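Local coordinates for uncharacterized protein MG377 homolog (Mycoplasma pneumoniae, PDB 1ZXJ) that is of unknown function, although its mostly helical, three-lobed structure suggests that it may act as a chaperone, at residues 46-51 and 206-211. Residues are numbered along the deposited sequence; the frame is centred on the assembly and turned at random.
Sequences IEVERI and FKFHFN
I46, E47 and V48 pair with F208, H209 and F210 in a two-stranded parallel β-sheet, which joins a strand from early in the chain to one near its C-terminal end. The backbone ladder has the parallel pattern, in which the N-H and C=O of one residue bond to the residues before and after its partner: I46 N donates to K207 O (3.0 Å) and I46 O accepts from H209 N (2.8 Å), then V48 N donates to H209 O (2.8 Å) and N211 N to V48 O (3.0 Å).

I46, V48, F208 and F210 share one face, and there I46 and F208 also touch helix 74-98 through C93 and L90. Apolar residues suit this side, and the branched side chain of I46 offers two arms to it. Its CB lies 3.8 Å from F208 CD2, and CG2, anti to the backbone N, runs beside the same ring atoms, CD2 and CE2. The other branch, CG1, stands beside the backbone N (chi1 -68°) and turns back toward F206, bringing CD1 obliquely up to ring atom CD2 and to CB of F206. One isoleucine thus spans two phenylalanines. Two residues on, V48 likewise touches two rings: CG2 meets F208 CD2 at 3.7 Å, whereas CB and CG1 lie alongside F210. Polar E47 and H209 occupy the other, partly exposed face.

Beyond the strands, a water bridges the two segments by donating to E49 O and to N211 O (2.9 Å), while I51 crosses F210 at about a right angle, its CD1 beside ring atoms CD2 and CE2.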
loop_
_atom_site.group_PDB
_atom_site.type_symbol
_atom_site.label_atom_id
_atom_site.label_comp_id
_atom_site.label_asym_id
_atom_site.label_seq_id
_atom_site.Cartn_x
_atom_site.Cartn_y
_atom_site.Cartn_z
ATOM N N ILE A 46 11.305 15.486 2.734
ATOM C CA ILE A 46 10.738 15.016 1.479
ATOM C C ILE A 46 9.921 16.121 0.841
ATOM O O ILE A 46 9.082 16.732 1.494
ATOM C CB ILE A 46 9.773 13.833 1.696
ATOM C CG1 ILE A 46 10.535 12.597 2.153
ATOM C CG2 ILE A 46 8.993 13.555 0.417
ATOM C CD1 ILE A 46 11.132 12.741 3.471
ATOM N N GLU A 47 10.158 16.364 -0.439
ATOM C CA GLU A 47 9.424 17.391 -1.161
ATOM C C GLU A 47 8.179 16.748 -1.741
ATOM O O GLU A 47 8.259 15.713 -2.408
ATOM C CB GLU A 47 10.265 17.948 -2.309
ATOM C CG GLU A 47 11.548 18.667 -1.880
ATOM C CD GLU A 47 11.313 20.123 -1.500
ATOM O OE1 GLU A 47 12.304 20.843 -1.224
ATOM O OE2 GLU A 47 10.132 20.548 -1.486
ATOM N N VAL A 48 7.025 17.347 -1.487
ATOM C CA VAL A 48 5.792 16.811 -2.040
ATOM C C VAL A 48 5.382 17.685 -3.219
ATOM O O VAL A 48 5.164 18.883 -3.066
ATOM C CB VAL A 48 4.638 16.832 -1.012
ATOM C CG1 VAL A 48 3.403 16.156 -1.612
ATOM C CG2 VAL A 48 5.067 16.156 0.277
ATOM N N GLU A 49 5.269 17.082 -4.393
ATOM C CA GLU A 49 4.882 17.829 -5.574
ATOM C C GLU A 49 3.420 18.247 -5.676
ATOM O O GLU A 49 3.126 19.298 -6.216
ATOM C CB GLU A 49 5.303 17.074 -6.826
ATOM C CG GLU A 49 6.820 17.027 -7.010
ATOM C CD GLU A 49 7.562 18.148 -6.244
ATOM O OE1 GLU A 49 7.829 17.980 -5.028
ATOM O OE2 GLU A 49 7.875 19.203 -6.853
ATOM N N ARG A 50 2.489 17.455 -5.171
ATOM C CA ARG A 50 1.097 17.886 -5.262
ATOM C C ARG A 50 0.270 17.565 -4.049
ATOM O O ARG A 50 0.559 16.628 -3.335
ATOM C CB ARG A 50 0.413 17.331 -6.524
ATOM C CG ARG A 50 0.500 15.847 -6.692
ATOM C CD ARG A 50 -0.318 15.382 -7.868
ATOM N NE ARG A 50 0.152 15.894 -9.160
ATOM C CZ ARG A 50 -0.503 15.706 -10.310
ATOM N NH1 ARG A 50 -1.647 15.022 -10.319
ATOM N NH2 ARG A 50 -0.022 16.193 -11.448
ATOM N N ILE A 51 -0.751 18.394 -3.847
ATOM C CA ILE A 51 -1.715 18.321 -2.755
ATOM C C ILE A 51 -3.038 17.668 -3.193
ATOM O O ILE A 51 -3.944 17.467 -2.378
ATOM C CB ILE A 51 -1.998 19.763 -2.231
ATOM C CG1 ILE A 51 -0.963 20.102 -1.176
ATOM C CG2 ILE A 51 -3.388 19.918 -1.645
ATOM C CD1 ILE A 51 -0.815 19.015 -0.143
ATOM N N PHE A 206 9.104 10.688 8.572
ATOM C CA PHE A 206 9.722 11.728 7.777
ATOM C C PHE A 206 9.084 13.092 7.951
ATOM O O PHE A 206 7.930 13.191 8.334
ATOM C CB PHE A 206 9.649 11.371 6.307
ATOM C CG PHE A 206 10.359 10.123 5.945
ATOM C CD1 PHE A 206 9.747 8.909 6.094
ATOM C CD2 PHE A 206 11.617 10.178 5.365
ATOM C CE1 PHE A 206 10.363 7.749 5.669
ATOM C CE2 PHE A 206 12.259 9.025 4.933
ATOM C CZ PHE A 206 11.629 7.803 5.077
ATOM N N LYS A 207 9.855 14.145 7.671
ATOM C CA LYS A 207 9.357 15.523 7.712
ATOM C C LYS A 207 9.020 15.843 6.243
ATOM O O LYS A 207 9.802 15.545 5.335
ATOM C CB LYS A 207 10.441 16.499 8.154
ATOM C CG LYS A 207 10.999 16.335 9.542
ATOM C CD LYS A 207 12.303 17.155 9.628
ATOM C CE LYS A 207 13.049 17.002 10.954
ATOM N NZ LYS A 207 12.373 17.709 12.086
ATOM N N PHE A 208 7.873 16.451 5.991
ATOM C CA PHE A 208 7.527 16.760 4.609
ATOM C C PHE A 208 7.516 18.248 4.384
ATOM O O PHE A 208 7.319 19.022 5.315
ATOM C CB PHE A 208 6.136 16.193 4.234
ATOM C CG PHE A 208 6.064 14.694 4.230
ATOM C CD1 PHE A 208 5.888 13.991 5.418
ATOM C CD2 PHE A 208 6.231 13.982 3.051
ATOM C CE1 PHE A 208 5.882 12.586 5.435
ATOM C CE2 PHE A 208 6.227 12.577 3.048
ATOM C CZ PHE A 208 6.054 11.876 4.257
ATOM N N HIS A 209 7.768 18.625 3.139
ATOM C CA HIS A 209 7.730 20.013 2.700
ATOM C C HIS A 209 6.837 20.037 1.460
ATOM O O HIS A 209 7.047 19.258 0.508
ATOM C CB HIS A 209 9.116 20.571 2.322
ATOM C CG HIS A 209 9.028 21.880 1.601
ATOM N ND1 HIS A 209 8.757 23.064 2.254
ATOM C CD2 HIS A 209 8.955 22.161 0.278
ATOM C CE1 HIS A 209 8.506 24.010 1.367
ATOM N NE2 HIS A 209 8.616 23.485 0.162
ATOM N N PHE A 210 5.846 20.920 1.456
ATOM C CA PHE A 210 4.948 20.978 0.301
ATOM C C PHE A 210 5.340 22.060 -0.683
ATOM O O PHE A 210 5.267 23.233 -0.375
ATOM C CB PHE A 210 3.492 21.175 0.734
ATOM C CG PHE A 210 2.917 20.004 1.479
ATOM C CD1 PHE A 210 2.942 19.967 2.871
ATOM C CD2 PHE A 210 2.362 18.928 0.787
ATOM C CE1 PHE A 210 2.423 18.873 3.572
ATOM C CE2 PHE A 210 1.835 17.822 1.477
ATOM C CZ PHE A 210 1.870 17.800 2.881
ATOM N N ASN A 211 5.759 21.623 -1.867
ATOM C CA ASN A 211 6.200 22.471 -2.974
ATOM C C ASN A 211 5.004 23.134 -3.655
ATOM O O ASN A 211 4.562 22.682 -4.699
ATOM C CB ASN A 211 6.938 21.584 -3.990
ATOM C CG ASN A 211 7.647 22.379 -5.082
ATOM O OD1 ASN A 211 7.284 23.518 -5.381
ATOM N ND2 ASN A 211 8.659 21.764 -5.692
HETATM O O HOH W 1 2.225 21.734 -6.130
#